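PDB 4LPQ: ErfK/YbiS/YcfS/YnhG family protein from Xylanimonas cellulosilytica, which probably acts as a peptidoglycan L,D-transpeptidase in cell wall biogenesis, here represented by its putative peptidoglycan-binding and catalytic domains. Local coordinates for residues Arg13-Gln24 and Lys36-Gln46. Numbering follows the deposited sequence. Where two conformers were deposited one is given.
Sequences RGSTGPEVLALQ and KADGDYGWATQ
D38 OD1 is gripped from opposite faces of its carboxylate, by Q24 NE2 at 3.2 Å and by the backbone N of D40. The D40 bond closes an Asx turn. Q24 comes off helix 18-30 with CG anti to its carbonyl carbon (chi1 -68°) and an extended chain, which carries the amide into the 36-42 loop. There OE1 accepts from G39 N at 2.8 Å, and NE2 also gives a nearly straight bond to T45 OG1, 2.9 Å away on the first turn of helix 43-56. An alanine in place of Q24 would probably leave G39 N and T45 OG1 without these side-chain partners and D38 OD1 with one of its two donors. Backbone bonds join the two loops: G14 N to Y41 O, Y41 N to S15 O and G17 N to G39 O. The Y41 ring has R13 N 3.5 Å above its centre and T45 CG2 over the opposite face. L23 CD2 meets the ring obliquely, 4.1 Å from Y41 CE2. R13 lays one guanidinium face over W43 N at the start of helix 43-56. One side-chain amide thus ties a loop to two helices of the putative peptidoglycan-binding domain, its polar ends satisfied within the fold.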
loop_
_atom_site.group_PDB
_atom_site.type_symbol
_atom_site.label_atom_id
_atom_site.label_comp_id
_atom_site.label_asym_id
_atom_site.label_seq_id
_atom_site.Cartn_x
_atom_site.Cartn_y
_atom_site.Cartn_z
ATOM N N ARG A 13 3.310 -9.788 -14.142
ATOM C CA ARG A 13 3.431 -8.539 -14.888
ATOM C C ARG A 13 3.674 -8.829 -16.365
ATOM O O ARG A 13 4.534 -9.632 -16.700
ATOM C CB ARG A 13 4.603 -7.738 -14.303
ATOM C CG ARG A 13 4.783 -6.380 -14.964
ATOM C CD ARG A 13 3.726 -5.381 -14.575
ATOM N NE ARG A 13 3.843 -4.087 -15.248
ATOM C CZ ARG A 13 4.559 -3.083 -14.783
ATOM N NH1 ARG A 13 5.129 -3.177 -13.625
ATOM N NH2 ARG A 13 4.645 -1.962 -15.488
ATOM N N GLY A 14 2.863 -8.196 -17.228
ATOM C CA GLY A 14 2.963 -8.348 -18.663
ATOM C C GLY A 14 1.936 -9.320 -19.205
ATOM O O GLY A 14 1.752 -9.364 -20.419
ATOM N N SER A 15 1.385 -10.161 -18.362
ATOM C CA SER A 15 0.367 -11.106 -18.827
ATOM C C SER A 15 -0.883 -10.364 -19.305
ATOM O O SER A 15 -1.233 -9.258 -18.808
ATOM C CB SER A 15 -0.093 -12.013 -17.656
ATOM O OG SER A 15 0.904 -12.875 -17.158
ATOM N N THR A 16 -1.639 -11.029 -20.197
ATOM C CA THR A 16 -2.957 -10.541 -20.597
ATOM C C THR A 16 -3.883 -11.734 -20.788
ATOM O O THR A 16 -3.452 -12.887 -21.021
ATOM C CB THR A 16 -2.792 -9.801 -21.953
ATOM O OG1 THR A 16 -3.915 -8.993 -22.314
ATOM C CG2 THR A 16 -2.695 -10.786 -23.041
ATOM N N GLY A 17 -5.152 -11.439 -20.675
ATOM C CA GLY A 17 -6.132 -12.451 -20.940
ATOM C C GLY A 17 -7.183 -12.632 -19.849
ATOM O O GLY A 17 -7.173 -11.939 -18.848
ATOM N N PRO A 18 -8.072 -13.591 -20.068
ATOM C CA PRO A 18 -9.186 -13.851 -19.207
ATOM C C PRO A 18 -8.728 -14.133 -17.789
ATOM O O PRO A 18 -9.460 -13.784 -16.848
ATOM C CB PRO A 18 -9.870 -15.025 -19.845
ATOM C CG PRO A 18 -8.966 -15.573 -20.849
ATOM C CD PRO A 18 -8.116 -14.458 -21.261
ATOM N N GLU A 19 -7.647 -14.865 -17.610
ATOM C CA GLU A 19 -7.214 -15.156 -16.240
ATOM C C GLU A 19 -6.738 -13.888 -15.509
ATOM O O GLU A 19 -6.914 -13.782 -14.298
ATOM C CB GLU A 19 -6.238 -16.303 -16.197
ATOM C CG GLU A 19 -7.007 -17.577 -16.648
ATOM C CD GLU A 19 -8.442 -17.787 -15.873
ATOM O OE1 GLU A 19 -8.299 -17.925 -14.579
ATOM O OE2 GLU A 19 -9.633 -17.812 -16.536
ATOM N N VAL A 20 -6.144 -12.960 -16.258
ATOM C CA VAL A 20 -5.779 -11.692 -15.663
ATOM C C VAL A 20 -7.046 -10.919 -15.272
ATOM O O VAL A 20 -7.136 -10.337 -14.191
ATOM C CB VAL A 20 -4.920 -10.866 -16.579
ATOM C CG1 VAL A 20 -4.680 -9.476 -16.022
ATOM C CG2 VAL A 20 -3.618 -11.556 -16.833
ATOM N N LEU A 21 -8.016 -10.859 -16.172
ATOM C CA LEU A 21 -9.269 -10.189 -15.903
ATOM C C LEU A 21 -9.932 -10.710 -14.592
ATOM O O LEU A 21 -10.342 -9.957 -13.713
ATOM C CB LEU A 21 -10.224 -10.292 -17.093
ATOM C CG LEU A 21 -11.594 -9.605 -16.859
ATOM C CD1 LEU A 21 -11.377 -8.210 -16.854
ATOM C CD2 LEU A 21 -12.458 -9.886 -18.052
ATOM N N ALA A 22 -9.964 -12.051 -14.485
ATOM C CA ALA A 22 -10.524 -12.689 -13.310
ATOM C C ALA A 22 -9.765 -12.365 -12.040
ATOM O O ALA A 22 -10.393 -12.053 -11.015
ATOM C CB ALA A 22 -10.569 -14.195 -13.536
ATOM N N LEU A 23 -8.448 -12.319 -12.126
ATOM C CA LEU A 23 -7.647 -11.923 -11.002
ATOM C C LEU A 23 -7.944 -10.486 -10.588
ATOM O O LEU A 23 -8.114 -10.214 -9.389
ATOM C CB LEU A 23 -6.189 -12.026 -11.437
ATOM C CG LEU A 23 -5.185 -11.353 -10.483
ATOM C CD1 LEU A 23 -5.079 -12.095 -9.127
ATOM C CD2 LEU A 23 -3.784 -11.349 -11.179
ATOM N N GLN A 24 -7.998 -9.571 -11.532
ATOM C CA GLN A 24 -8.203 -8.197 -11.226
ATOM C C GLN A 24 -9.570 -8.036 -10.556
ATOM O O GLN A 24 -9.702 -7.271 -9.587
ATOM C CB GLN A 24 -8.162 -7.348 -12.482
ATOM C CG GLN A 24 -6.778 -7.301 -13.082
ATOM C CD GLN A 24 -6.799 -6.737 -14.509
ATOM O OE1 GLN A 24 -7.730 -6.966 -15.297
ATOM N NE2 GLN A 24 -5.744 -6.000 -14.887
ATOM N N LYS A 36 -9.290 -0.891 -12.347
ATOM C CA LYS A 36 -9.723 -1.429 -13.646
ATOM C C LYS A 36 -9.489 -2.899 -13.731
ATOM O O LYS A 36 -8.431 -3.428 -13.360
ATOM C CB LYS A 36 -8.841 -0.840 -14.739
ATOM C CG LYS A 36 -9.075 0.580 -15.093
ATOM C CD LYS A 36 -8.616 0.867 -16.515
ATOM C CE LYS A 36 -7.140 0.551 -16.655
ATOM N NZ LYS A 36 -6.624 1.419 -17.719
ATOM N N ALA A 37 -10.508 -3.618 -14.162
ATOM C CA ALA A 37 -10.372 -5.023 -14.539
ATOM C C ALA A 37 -10.477 -5.066 -16.046
ATOM O O ALA A 37 -11.580 -5.122 -16.586
ATOM C CB ALA A 37 -11.423 -5.882 -13.908
ATOM N N ASP A 38 -9.354 -4.965 -16.716
ATOM C CA ASP A 38 -9.268 -4.897 -18.158
ATOM C C ASP A 38 -8.534 -6.022 -18.844
ATOM O O ASP A 38 -8.429 -6.066 -20.079
ATOM C CB ASP A 38 -8.635 -3.555 -18.615
ATOM C CG ASP A 38 -7.180 -3.364 -18.151
ATOM O OD1 ASP A 38 -6.631 -4.252 -17.466
ATOM O OD2 ASP A 38 -6.609 -2.318 -18.550
ATOM N N GLY A 39 -7.974 -6.952 -18.067
ATOM C CA GLY A 39 -7.266 -8.095 -18.586
ATOM C C GLY A 39 -5.805 -7.869 -18.910
ATOM O O GLY A 39 -5.139 -8.824 -19.396
ATOM N N ASP A 40 -5.263 -6.707 -18.575
ATOM C CA ASP A 40 -3.837 -6.443 -18.781
ATOM C C ASP A 40 -3.127 -6.233 -17.450
ATOM O O ASP A 40 -3.465 -5.330 -16.712
ATOM C CB ASP A 40 -3.649 -5.201 -19.611
ATOM C CG ASP A 40 -4.142 -5.379 -21.033
ATOM O OD1 ASP A 40 -4.192 -6.475 -21.607
ATOM O OD2 ASP A 40 -4.446 -4.343 -21.719
ATOM N N TYR A 41 -2.164 -7.082 -17.142
ATOM C CA TYR A 41 -1.445 -6.993 -15.867
ATOM C C TYR A 41 -0.292 -6.000 -16.011
ATOM O O TYR A 41 0.822 -6.352 -16.409
ATOM C CB TYR A 41 -1.015 -8.353 -15.442
ATOM C CG TYR A 41 -0.437 -8.535 -14.066
ATOM C CD1 TYR A 41 0.311 -7.562 -13.446
ATOM C CD2 TYR A 41 -0.623 -9.729 -13.373
ATOM C CE1 TYR A 41 0.974 -7.801 -12.249
ATOM C CE2 TYR A 41 0.005 -10.007 -12.180
ATOM C CZ TYR A 41 0.789 -9.029 -11.613
ATOM O OH TYR A 41 1.451 -9.252 -10.414
ATOM N N GLY A 42 -0.603 -4.736 -15.716
ATOM C CA GLY A 42 0.313 -3.667 -15.677
ATOM C C GLY A 42 0.706 -3.203 -14.316
ATOM O O GLY A 42 0.597 -3.964 -13.339
ATOM N N TRP A 43 1.208 -1.977 -14.226
ATOM C CA TRP A 43 1.712 -1.445 -12.979
ATOM C C TRP A 43 0.707 -1.413 -11.850
ATOM O O TRP A 43 1.025 -1.710 -10.681
ATOM C CB TRP A 43 2.345 -0.073 -13.228
ATOM C CG TRP A 43 3.179 0.499 -12.186
ATOM C CD1 TRP A 43 4.526 0.505 -12.114
ATOM C CD2 TRP A 43 2.724 1.287 -11.082
ATOM N NE1 TRP A 43 4.966 1.161 -10.981
ATOM C CE2 TRP A 43 3.859 1.669 -10.344
ATOM C CE3 TRP A 43 1.456 1.664 -10.603
ATOM C CZ2 TRP A 43 3.795 2.401 -9.179
ATOM C CZ3 TRP A 43 1.398 2.460 -9.441
ATOM C CH2 TRP A 43 2.565 2.767 -8.743
ATOM N N ALA A 44 -0.526 -0.971 -12.195
ATOM C CA ALA A 44 -1.559 -0.843 -11.193
ATOM C C ALA A 44 -1.957 -2.209 -10.622
ATOM O O ALA A 44 -2.143 -2.396 -9.417
ATOM C CB ALA A 44 -2.752 -0.117 -11.774
ATOM N N THR A 45 -2.041 -3.181 -11.511
ATOM C CA THR A 45 -2.324 -4.521 -11.081
ATOM C C THR A 45 -1.215 -5.089 -10.214
ATOM O O THR A 45 -1.438 -5.766 -9.213
ATOM C CB THR A 45 -2.612 -5.466 -12.299
ATOM O OG1 THR A 45 -3.751 -4.998 -12.985
ATOM C CG2 THR A 45 -2.863 -6.895 -11.874
ATOM N N GLN A 46 0.038 -4.735 -10.567
ATOM C CA GLN A 46 1.167 -5.150 -9.753
ATOM C C GLN A 46 1.038 -4.692 -8.340
ATOM O O GLN A 46 1.340 -5.449 -7.391
ATOM C CB GLN A 46 2.478 -4.651 -10.396
ATOM C CG GLN A 46 3.726 -5.099 -9.686
ATOM C CD GLN A 46 3.908 -6.519 -9.957
ATOM O OE1 GLN A 46 4.643 -6.888 -10.810
ATOM N NE2 GLN A 46 3.241 -7.354 -9.178
HETATM O O HOH W 1 6.506 -5.076 -11.999
HETATM O O HOH W 2 4.319 -9.824 -11.666
#